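PDB 5MQO: Non-reducing end beta-L-arabinofuranosidase from Bacteroides thetaiotaomicron, which probably hydrolyses glycosidic bonds in plant pectin, as a family GH127 glycoside hydrolase associated with the removal of aceric acid. Local coordinates for residues W106-A111 / T462-C467; Q64-T69 / C458-L463; F227-S232 / N257-E262. All blocks are in the same frame, centred on the assembly; numbering follows the deposited sequence.

In the fold
All three contacts lie within the helical GH127 catalytic domain. Interactions 1 and 2 have centres about 8 Å apart and share helix 458-466, whose Thr462 and Leu463 belong to both. Helices 50-69 and 102-117, consecutive in the chain, pack against this late helix, and Trp106 of interaction 1 packs on Met66 and stacks with Trp67 of interaction 2. Interaction 3 is a local surface contact between helices 212-230 and 258-270, formed by chain that comes after 106-111 and before 458-463. Its centre is about 28 Å from interaction 1 and 32 Å from interaction 2. The first two contacts thus bring early chain (64-69, 106-111) against late chain (458-467) of the catalytic region.

Interaction 1 (W106-A111 / T462-C467); sequences WMEGVA and TLRTLC
Arg464 passes alongside the backbone of Gly109 and ends on the carboxylate of Glu108. Its CB starts 4.0 Å from Gly109 CA, and since Gly109 carries no side chain the two helices come close, with the CA atoms of Gly109 and Arg464 only 4.2 Å apart. CG takes the position between the backbone N and the carbonyl carbon (chi1 77°), and bends at chi2 and chi3 bring CD to 4.0 Å from Glu108 OE2. The NE and NH2 edge of the guanidinium then grips the carboxylate side-on, one nitrogen to each oxygen. NE donates to Glu108 OE2 at 3.0 Å in a fairly straight bond (157°), while NH2 reaches Glu108 OE1 at the same 3.0 Å. The two flat groups are turned 70° apart, so both oxygens are met from above the carboxylate plane rather than within it. Beyond CZ, NH1 has a weak bond to Asn461 OD1, which lends the guanidinium a second hold. Glu108 itself extends from its helix with CG anti to the backbone N, and its side chain is flanked by Met199 and Val203 of helix 192-208. Glu108 is buried, so the partly exposed Arg464 probably stabilises its charge. A close helix-helix contact at a glycine, joined by a side-on salt bridge, links helices 102-117 and 458-466 in what is probably the (alpha/alpha)6-barrel of family GH127.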
loop_
_atom_site.group_PDB
_atom_site.type_symbol
_atom_site.label_atom_id
_atom_site.label_comp_id
_atom_site.label_asym_id
_atom_site.label_seq_id
_atom_site.Cartn_x
_atom_site.Cartn_y
_atom_site.Cartn_z
ATOM N N TRP A 106 2.828 -4.242 15.872
ATOM C CA TRP A 106 3.231 -3.012 16.562
ATOM C C TRP A 106 4.748 -2.980 16.733
ATOM O O TRP A 106 5.423 -2.034 16.314
ATOM C CB TRP A 106 2.531 -2.914 17.934
ATOM C CG TRP A 106 2.968 -1.728 18.813
ATOM C CD1 TRP A 106 2.506 -0.446 18.750
ATOM C CD2 TRP A 106 3.936 -1.739 19.873
ATOM N NE1 TRP A 106 3.120 0.336 19.685
ATOM C CE2 TRP A 106 4.005 -0.424 20.393
ATOM C CE3 TRP A 106 4.762 -2.728 20.428
ATOM C CZ2 TRP A 106 4.861 -0.064 21.451
ATOM C CZ3 TRP A 106 5.622 -2.373 21.490
ATOM C CH2 TRP A 106 5.662 -1.044 21.982
ATOM N N MET A 107 5.251 -4.047 17.344
ATOM C CA MET A 107 6.662 -4.229 17.673
ATOM C C MET A 107 7.535 -4.213 16.408
ATOM O O MET A 107 8.604 -3.617 16.390
ATOM C CB MET A 107 6.793 -5.531 18.481
ATOM C CG MET A 107 8.116 -6.259 18.444
ATOM S SD MET A 107 9.294 -5.550 19.575
ATOM C CE MET A 107 10.754 -6.150 18.727
ATOM N N GLU A 108 7.058 -4.845 15.349
ATOM C CA GLU A 108 7.735 -4.810 14.055
ATOM C C GLU A 108 7.861 -3.365 13.581
ATOM O O GLU A 108 8.911 -2.940 13.070
ATOM C CB GLU A 108 6.958 -5.650 13.042
ATOM C CG GLU A 108 7.590 -5.796 11.671
ATOM C CD GLU A 108 6.729 -6.601 10.687
ATOM O OE1 GLU A 108 5.933 -7.504 11.124
ATOM O OE2 GLU A 108 6.857 -6.310 9.461
ATOM N N GLY A 109 6.779 -2.620 13.763
ATOM C CA GLY A 109 6.777 -1.183 13.579
ATOM C C GLY A 109 7.794 -0.441 14.443
ATOM O O GLY A 109 8.499 0.422 13.927
ATOM N N VAL A 110 7.875 -0.762 15.738
ATOM C CA VAL A 110 8.859 -0.128 16.617
ATOM C C VAL A 110 10.286 -0.380 16.080
ATOM O O VAL A 110 11.080 0.556 15.983
ATOM C CB VAL A 110 8.744 -0.600 18.098
ATOM C CG1 VAL A 110 9.910 -0.100 18.929
ATOM C CG2 VAL A 110 7.452 -0.124 18.758
ATOM N N ALA A 111 10.598 -1.628 15.725
ATOM C CA ALA A 111 11.906 -1.984 15.157
ATOM C C ALA A 111 12.215 -1.284 13.863
ATOM O O ALA A 111 13.372 -1.072 13.546
ATOM C CB ALA A 111 11.986 -3.484 14.917
ATOM N N THR A 462 -1.826 -1.210 9.534
ATOM C CA THR A 462 -1.760 0.106 8.901
ATOM C C THR A 462 -0.551 0.892 9.409
ATOM O O THR A 462 0.239 1.376 8.607
ATOM C CB THR A 462 -3.067 0.876 9.097
ATOM O OG1 THR A 462 -4.100 0.137 8.450
ATOM C CG2 THR A 462 -3.009 2.244 8.496
ATOM N N LEU A 463 -0.402 0.978 10.732
ATOM C CA LEU A 463 0.660 1.762 11.360
ATOM C C LEU A 463 2.065 1.204 11.065
ATOM O O LEU A 463 2.962 1.943 10.685
ATOM C CB LEU A 463 0.428 1.883 12.878
ATOM C CG LEU A 463 1.461 2.715 13.681
ATOM C CD1 LEU A 463 1.681 4.103 13.102
ATOM C CD2 LEU A 463 1.081 2.826 15.157
ATOM N N ARG A 464 2.265 -0.087 11.207
ATOM C CA ARG A 464 3.569 -0.634 10.864
ATOM C C ARG A 464 3.905 -0.438 9.386
ATOM O O ARG A 464 5.065 -0.245 9.041
ATOM C CB ARG A 464 3.691 -2.104 11.270
ATOM C CG ARG A 464 2.988 -3.085 10.369
ATOM C CD ARG A 464 3.869 -3.629 9.239
ATOM N NE ARG A 464 4.083 -5.056 9.412
ATOM C CZ ARG A 464 3.146 -5.998 9.253
ATOM N NH1 ARG A 464 1.911 -5.695 8.881
ATOM N NH2 ARG A 464 3.454 -7.272 9.470
ATOM N N THR A 465 2.899 -0.476 8.518
ATOM C CA THR A 465 3.165 -0.296 7.097
ATOM C C THR A 465 3.608 1.143 6.874
ATOM O O THR A 465 4.685 1.388 6.310
ATOM C CB THR A 465 1.958 -0.661 6.226
ATOM O OG1 THR A 465 1.841 -2.087 6.160
ATOM C CG2 THR A 465 2.139 -0.150 4.821
ATOM N N LEU A 466 2.811 2.084 7.364
ATOM C CA LEU A 466 3.168 3.494 7.258
ATOM C C LEU A 466 4.504 3.802 7.932
ATOM O O LEU A 466 5.266 4.573 7.382
ATOM C CB LEU A 466 2.066 4.412 7.781
ATOM C CG LEU A 466 0.757 4.355 6.990
ATOM C CD1 LEU A 466 -0.401 4.858 7.828
ATOM C CD2 LEU A 466 0.867 5.151 5.712
ATOM N N CYS A 467 4.804 3.178 9.078
ATOM C CA CYS A 467 6.136 3.306 9.722
ATOM C C CYS A 467 7.315 2.781 8.870
ATOM O O CYS A 467 8.466 2.991 9.233
ATOM C CB CYS A 467 6.176 2.594 11.086
ATOM S SG CYS A 467 5.298 3.421 12.430
#

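Interaction 2 (Q64-T69 / C458-L463); sequences QSMWNT and CPPNTL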
loop_
_atom_site.group_PDB
_atom_site.type_symbol
_atom_site.label_atom_id
_atom_site.label_comp_id
_atom_site.label_asym_id
_atom_site.label_seq_id
_atom_site.Cartn_x
_atom_site.Cartn_y
_atom_site.Cartn_z
ATOM N N GLN A 64 3.080 5.192 20.599
ATOM C CA GLN A 64 2.753 5.321 22.033
ATOM C C GLN A 64 1.259 5.201 22.230
ATOM O O GLN A 64 0.796 4.408 23.028
ATOM C CB GLN A 64 3.173 6.669 22.619
ATOM C CG GLN A 64 4.640 7.046 22.474
ATOM C CD GLN A 64 4.812 8.480 21.953
ATOM O OE1 GLN A 64 4.309 9.448 22.547
ATOM N NE2 GLN A 64 5.508 8.615 20.824
ATOM N N SER A 65 0.508 5.995 21.474
ATOM C CA SER A 65 -0.964 6.000 21.525
ATOM C C SER A 65 -1.619 4.618 21.406
ATOM O O SER A 65 -2.649 4.375 22.050
ATOM C CB SER A 65 -1.525 6.909 20.439
ATOM O OG SER A 65 -2.933 6.902 20.476
ATOM N N MET A 66 -1.029 3.734 20.593
ATOM C CA MET A 66 -1.545 2.381 20.400
ATOM C C MET A 66 -1.181 1.418 21.529
ATOM O O MET A 66 -1.974 0.564 21.882
ATOM C CB MET A 66 -1.079 1.802 19.066
ATOM C CG MET A 66 -1.901 0.592 18.647
ATOM S SD MET A 66 -1.751 0.240 16.891
ATOM C CE MET A 66 -0.289 -0.800 16.883
ATOM N N TRP A 67 0.018 1.544 22.082
ATOM C CA TRP A 67 0.399 0.807 23.283
ATOM C C TRP A 67 -0.453 1.211 24.490
ATOM O O TRP A 67 -0.685 0.401 25.388
ATOM C CB TRP A 67 1.870 1.061 23.588
ATOM C CG TRP A 67 2.382 0.346 24.784
ATOM C CD1 TRP A 67 2.582 0.869 26.025
ATOM C CD2 TRP A 67 2.764 -1.030 24.856
ATOM N NE1 TRP A 67 3.069 -0.093 26.868
ATOM C CE2 TRP A 67 3.193 -1.270 26.176
ATOM C CE3 TRP A 67 2.790 -2.085 23.927
ATOM C CZ2 TRP A 67 3.652 -2.529 26.599
ATOM C CZ3 TRP A 67 3.242 -3.334 24.343
ATOM C CH2 TRP A 67 3.671 -3.544 25.673
ATOM N N ASN A 68 -0.917 2.458 24.510
ATOM C CA ASN A 68 -1.659 2.981 25.651
ATOM C C ASN A 68 -3.084 2.478 25.705
ATOM O O ASN A 68 -3.538 2.098 26.777
ATOM C CB ASN A 68 -1.572 4.511 25.728
ATOM C CG ASN A 68 -0.245 4.982 26.328
ATOM O OD1 ASN A 68 0.805 4.331 26.167
ATOM N ND2 ASN A 68 -0.287 6.106 27.037
ATOM N N THR A 69 -3.786 2.440 24.575
ATOM C CA THR A 69 -5.085 1.735 24.531
ATOM C C THR A 69 -4.853 0.257 24.913
ATOM O O THR A 69 -5.730 -0.390 25.502
ATOM C CB THR A 69 -5.808 1.857 23.161
ATOM O OG1 THR A 69 -4.856 1.755 22.107
ATOM C CG2 THR A 69 -6.521 3.206 23.002
ATOM N N CYS A 458 -6.672 -4.588 11.738
ATOM C CA CYS A 458 -6.048 -3.827 10.659
ATOM C C CYS A 458 -5.167 -2.603 11.087
ATOM O O CYS A 458 -4.098 -2.406 10.486
ATOM C CB CYS A 458 -7.126 -3.418 9.628
ATOM S SG CYS A 458 -6.564 -3.130 7.920
ATOM N N PRO A 459 -5.582 -1.794 12.112
ATOM C CA PRO A 459 -4.785 -0.596 12.459
ATOM C C PRO A 459 -3.306 -0.877 12.784
ATOM O O PRO A 459 -2.442 -0.137 12.315
ATOM C CB PRO A 459 -5.540 0.029 13.650
ATOM C CG PRO A 459 -6.912 -0.497 13.538
ATOM C CD PRO A 459 -6.779 -1.879 12.959
ATOM N N PRO A 460 -3.012 -1.951 13.533
ATOM C CA PRO A 460 -1.609 -2.318 13.679
ATOM C C PRO A 460 -0.869 -2.539 12.355
ATOM O O PRO A 460 0.255 -2.074 12.191
ATOM C CB PRO A 460 -1.680 -3.605 14.492
ATOM C CG PRO A 460 -2.907 -3.434 15.319
ATOM C CD PRO A 460 -3.876 -2.773 14.397
ATOM N N ASN A 461 -1.511 -3.218 11.416
ATOM C CA ASN A 461 -0.919 -3.414 10.106
ATOM C C ASN A 461 -0.808 -2.057 9.398
ATOM O O ASN A 461 0.217 -1.763 8.746
ATOM C CB ASN A 461 -1.720 -4.463 9.291
ATOM C CG ASN A 461 -1.083 -4.787 7.939
ATOM O OD1 ASN A 461 0.069 -4.461 7.690
ATOM N ND2 ASN A 461 -1.845 -5.408 7.052
ATOM N N THR A 462 -1.826 -1.210 9.534
ATOM C CA THR A 462 -1.760 0.106 8.901
ATOM C C THR A 462 -0.551 0.892 9.409
ATOM O O THR A 462 0.239 1.376 8.607
ATOM C CB THR A 462 -3.067 0.876 9.097
ATOM O OG1 THR A 462 -4.100 0.137 8.450
ATOM C CG2 THR A 462 -3.009 2.244 8.496
ATOM N N LEU A 463 -0.402 0.978 10.732
ATOM C CA LEU A 463 0.660 1.762 11.360
ATOM C C LEU A 463 2.065 1.204 11.065
ATOM O O LEU A 463 2.962 1.943 10.685
ATOM C CB LEU A 463 0.428 1.883 12.878
ATOM C CG LEU A 463 1.461 2.715 13.681
ATOM C CD1 LEU A 463 1.681 4.103 13.102
ATOM C CD2 LEU A 463 1.081 2.826 15.157
#
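Met66 reaches across to Pro460 and Leu463. Between 64-69 and 458-463 the nearest CA atoms, those of Met66 and Pro460, are 8.2 Å apart. The tight part is the end of the methionine. Its CG leaves anti to the backbone N (chi1 -163°), and a bend at chi3 (87°) turns the methyl onto the proline, so that CE lies 3.8 Å from Pro460 CA and 3.9 Å from Pro460 CB. The methionine chain and the proline ring cross at about a right angle. One step back, Met66 SD rests 4.2 Å from Leu463 CD2, a methyl of a side chain that also packs on Phe58 and Ser62 of helix 50-69. Met66 CE also touches the ring of Trp106 on helix 102-117. Shortening Met66 to an alanine removes SD and CE and is likely to open a gap between helix 50-69 and the Pro460-Leu463 side of helix 458-466, leaving the Trp106 ring without that methyl. The other side of helix 50-69 is looser: Gln64, Asn68 and Thr69 face solvent and make no contact with 458-463, whereas Met66 is buried. At the last turn Thr69 OG1 donates to the Met66 backbone O at 3.1 Å, from above the carbonyl plane. Within helix 458-466, Cys458 O receives both Thr462 N and Thr462 OG1. This is apolar helix-helix packing beside the Cys383-Cys458 disulfide to helix 382-399.

Interaction 3 (F227-S232 / N257-E262); sequences FYETAS and NPRYLE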
loop_
_atom_site.group_PDB
_atom_site.type_symbol
_atom_site.label_atom_id
_atom_site.label_comp_id
_atom_site.label_asym_id
_atom_site.label_seq_id
_atom_site.Cartn_x
_atom_site.Cartn_y
_atom_site.Cartn_z
ATOM N N PHE A 227 3.332 -28.513 12.116
ATOM C CA PHE A 227 1.884 -28.384 12.068
ATOM C C PHE A 227 1.268 -28.693 10.693
ATOM O O PHE A 227 0.177 -29.238 10.628
ATOM C CB PHE A 227 1.501 -26.983 12.499
ATOM C CG PHE A 227 0.033 -26.771 12.635
ATOM C CD1 PHE A 227 -0.743 -26.470 11.525
ATOM C CD2 PHE A 227 -0.574 -26.839 13.882
ATOM C CE1 PHE A 227 -2.096 -26.259 11.654
ATOM C CE2 PHE A 227 -1.939 -26.637 14.018
ATOM C CZ PHE A 227 -2.699 -26.339 12.901
ATOM N N TYR A 228 1.947 -28.311 9.608
ATOM C CA TYR A 228 1.450 -28.559 8.245
ATOM C C TYR A 228 1.813 -29.931 7.744
ATOM O O TYR A 228 1.141 -30.437 6.876
ATOM C CB TYR A 228 1.928 -27.493 7.252
ATOM C CG TYR A 228 1.212 -26.155 7.423
ATOM C CD1 TYR A 228 -0.114 -25.975 6.976
ATOM C CD2 TYR A 228 1.849 -25.061 8.045
ATOM C CE1 TYR A 228 -0.780 -24.750 7.140
ATOM C CE2 TYR A 228 1.196 -23.834 8.210
ATOM C CZ TYR A 228 -0.119 -23.676 7.759
ATOM O OH TYR A 228 -0.757 -22.460 7.926
ATOM N N GLU A 229 2.863 -30.537 8.290
ATOM C CA GLU A 229 3.222 -31.926 7.967
ATOM C C GLU A 229 2.346 -32.980 8.674
ATOM O O GLU A 229 2.424 -34.155 8.340
ATOM C CB GLU A 229 4.703 -32.185 8.301
ATOM C CG GLU A 229 5.704 -31.552 7.329
ATOM C CD GLU A 229 7.164 -31.663 7.786
ATOM O OE1 GLU A 229 7.505 -32.566 8.588
ATOM O OE2 GLU A 229 7.988 -30.833 7.338
ATOM N N THR A 230 1.517 -32.558 9.630
ATOM C CA THR A 230 0.889 -33.461 10.609
ATOM C C THR A 230 -0.630 -33.322 10.673
ATOM O O THR A 230 -1.331 -34.330 10.636
ATOM C CB THR A 230 1.495 -33.216 12.014
ATOM O OG1 THR A 230 2.897 -33.501 11.973
ATOM C CG2 THR A 230 0.858 -34.091 13.085
ATOM N N ALA A 231 -1.117 -32.083 10.799
ATOM C CA ALA A 231 -2.555 -31.744 10.734
ATOM C C ALA A 231 -3.269 -32.185 9.453
ATOM O O ALA A 231 -2.644 -32.557 8.450
ATOM C CB ALA A 231 -2.761 -30.243 10.936
ATOM N N SER A 232 -4.597 -32.116 9.510
ATOM C CA SER A 232 -5.455 -32.668 8.462
ATOM C C SER A 232 -5.506 -31.793 7.206
ATOM O O SER A 232 -5.615 -30.564 7.297
ATOM C CB SER A 232 -6.870 -32.908 8.995
ATOM O OG SER A 232 -7.381 -31.732 9.584
ATOM N N ASN A 257 17.124 -22.033 4.910
ATOM C CA ASN A 257 16.651 -23.342 5.312
ATOM C C ASN A 257 15.629 -23.894 4.309
ATOM O O ASN A 257 14.462 -23.476 4.356
ATOM C CB ASN A 257 16.045 -23.231 6.704
ATOM C CG ASN A 257 15.504 -24.547 7.226
ATOM O OD1 ASN A 257 15.261 -25.486 6.470
ATOM N ND2 ASN A 257 15.285 -24.607 8.531
ATOM N N PRO A 258 16.037 -24.877 3.451
ATOM C CA PRO A 258 15.173 -25.393 2.344
ATOM C C PRO A 258 13.796 -25.879 2.737
ATOM O O PRO A 258 12.885 -25.858 1.913
ATOM C CB PRO A 258 15.967 -26.584 1.762
ATOM C CG PRO A 258 16.972 -26.922 2.793
ATOM C CD PRO A 258 17.288 -25.654 3.534
ATOM N N ARG A 259 13.660 -26.329 3.976
ATOM C CA ARG A 259 12.372 -26.757 4.517
ATOM C C ARG A 259 11.312 -25.629 4.425
ATOM O O ARG A 259 10.123 -25.897 4.233
ATOM C CB ARG A 259 12.581 -27.257 5.956
ATOM C CG ARG A 259 11.366 -27.867 6.613
ATOM C CD ARG A 259 11.778 -28.981 7.565
ATOM N NE ARG A 259 10.629 -29.500 8.322
ATOM C CZ ARG A 259 10.337 -29.218 9.595
ATOM N NH1 ARG A 259 11.101 -28.395 10.333
ATOM N NH2 ARG A 259 9.250 -29.765 10.142
ATOM N N TYR A 260 11.762 -24.377 4.518
ATOM C CA TYR A 260 10.854 -23.235 4.533
ATOM C C TYR A 260 10.322 -22.889 3.142
ATOM O O TYR A 260 9.131 -22.559 2.976
ATOM C CB TYR A 260 11.536 -22.026 5.185
ATOM C CG TYR A 260 11.995 -22.264 6.623
ATOM C CD1 TYR A 260 11.452 -23.291 7.415
ATOM C CD2 TYR A 260 12.951 -21.440 7.205
ATOM C CE1 TYR A 260 11.869 -23.499 8.710
ATOM C CE2 TYR A 260 13.358 -21.635 8.518
ATOM C CZ TYR A 260 12.810 -22.673 9.269
ATOM O OH TYR A 260 13.199 -22.882 10.579
ATOM N N LEU A 261 11.206 -22.950 2.154
ATOM C CA LEU A 261 10.811 -22.846 0.766
ATOM C C LEU A 261 9.895 -24.009 0.386
ATOM O O LEU A 261 8.907 -23.791 -0.303
ATOM C CB LEU A 261 12.050 -22.835 -0.121
ATOM C CG LEU A 261 11.858 -22.748 -1.635
ATOM C CD1 LEU A 261 11.058 -21.507 -2.005
ATOM C CD2 LEU A 261 13.207 -22.757 -2.339
ATOM N N GLU A 262 10.207 -25.235 0.817
ATOM C CA GLU A 262 9.332 -26.384 0.490
ATOM C C GLU A 262 7.938 -26.225 1.081
ATOM O O GLU A 262 6.957 -26.606 0.440
ATOM C CB GLU A 262 9.912 -27.742 0.928
ATOM C CG GLU A 262 10.966 -28.340 -0.008
ATOM C CD GLU A 262 10.561 -28.370 -1.488
ATOM O OE1 GLU A 262 9.478 -28.940 -1.814
ATOM O OE2 GLU A 262 11.337 -27.806 -2.312
#
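The backbones stay well apart, 11.1 Å between the nearest CA atoms, those of Glu229 and Arg259, and two long side chains span the distance. Glu229 extends beyond CG toward helix 258-270. Arg259 starts with CG anti to the backbone N (chi1 -174°) and bends at chi2, which carries its guanidinium over to the glutamate. The grip is side-on, but both nitrogens close on a single oxygen: NE is 3.1 Å from Glu229 OE2 with a 151° bond, and NH2 is 3.3 Å from Glu229 OE2. The two donors reach OE2 from the same face of the carboxylate, NE on the syn side and NH2 from farther above the plane. With the carboxylate and guanidinium planes 69° apart, Glu229 OE1 is left at 3.6 Å from Arg259 NH2. Concentrating both donors on OE2 would tend to draw negative charge to that oxygen. Behind the arginine, Asn257 is the N-cap of its helix: OD1 accepts from Arg259 N at 3.1 Å, while Asn257 ND2 lies 3.2 Å above the ring plane of Tyr260, offset toward the rim. Tyr260 is buried against helices 212-230 and 243-255, its OH hydrogen-bonded to Asp222 of helix 212-230. With Glu229 exposed, the salt bridge lies at the surface margin where helices 212-230, 243-255 and 258-270 pack together.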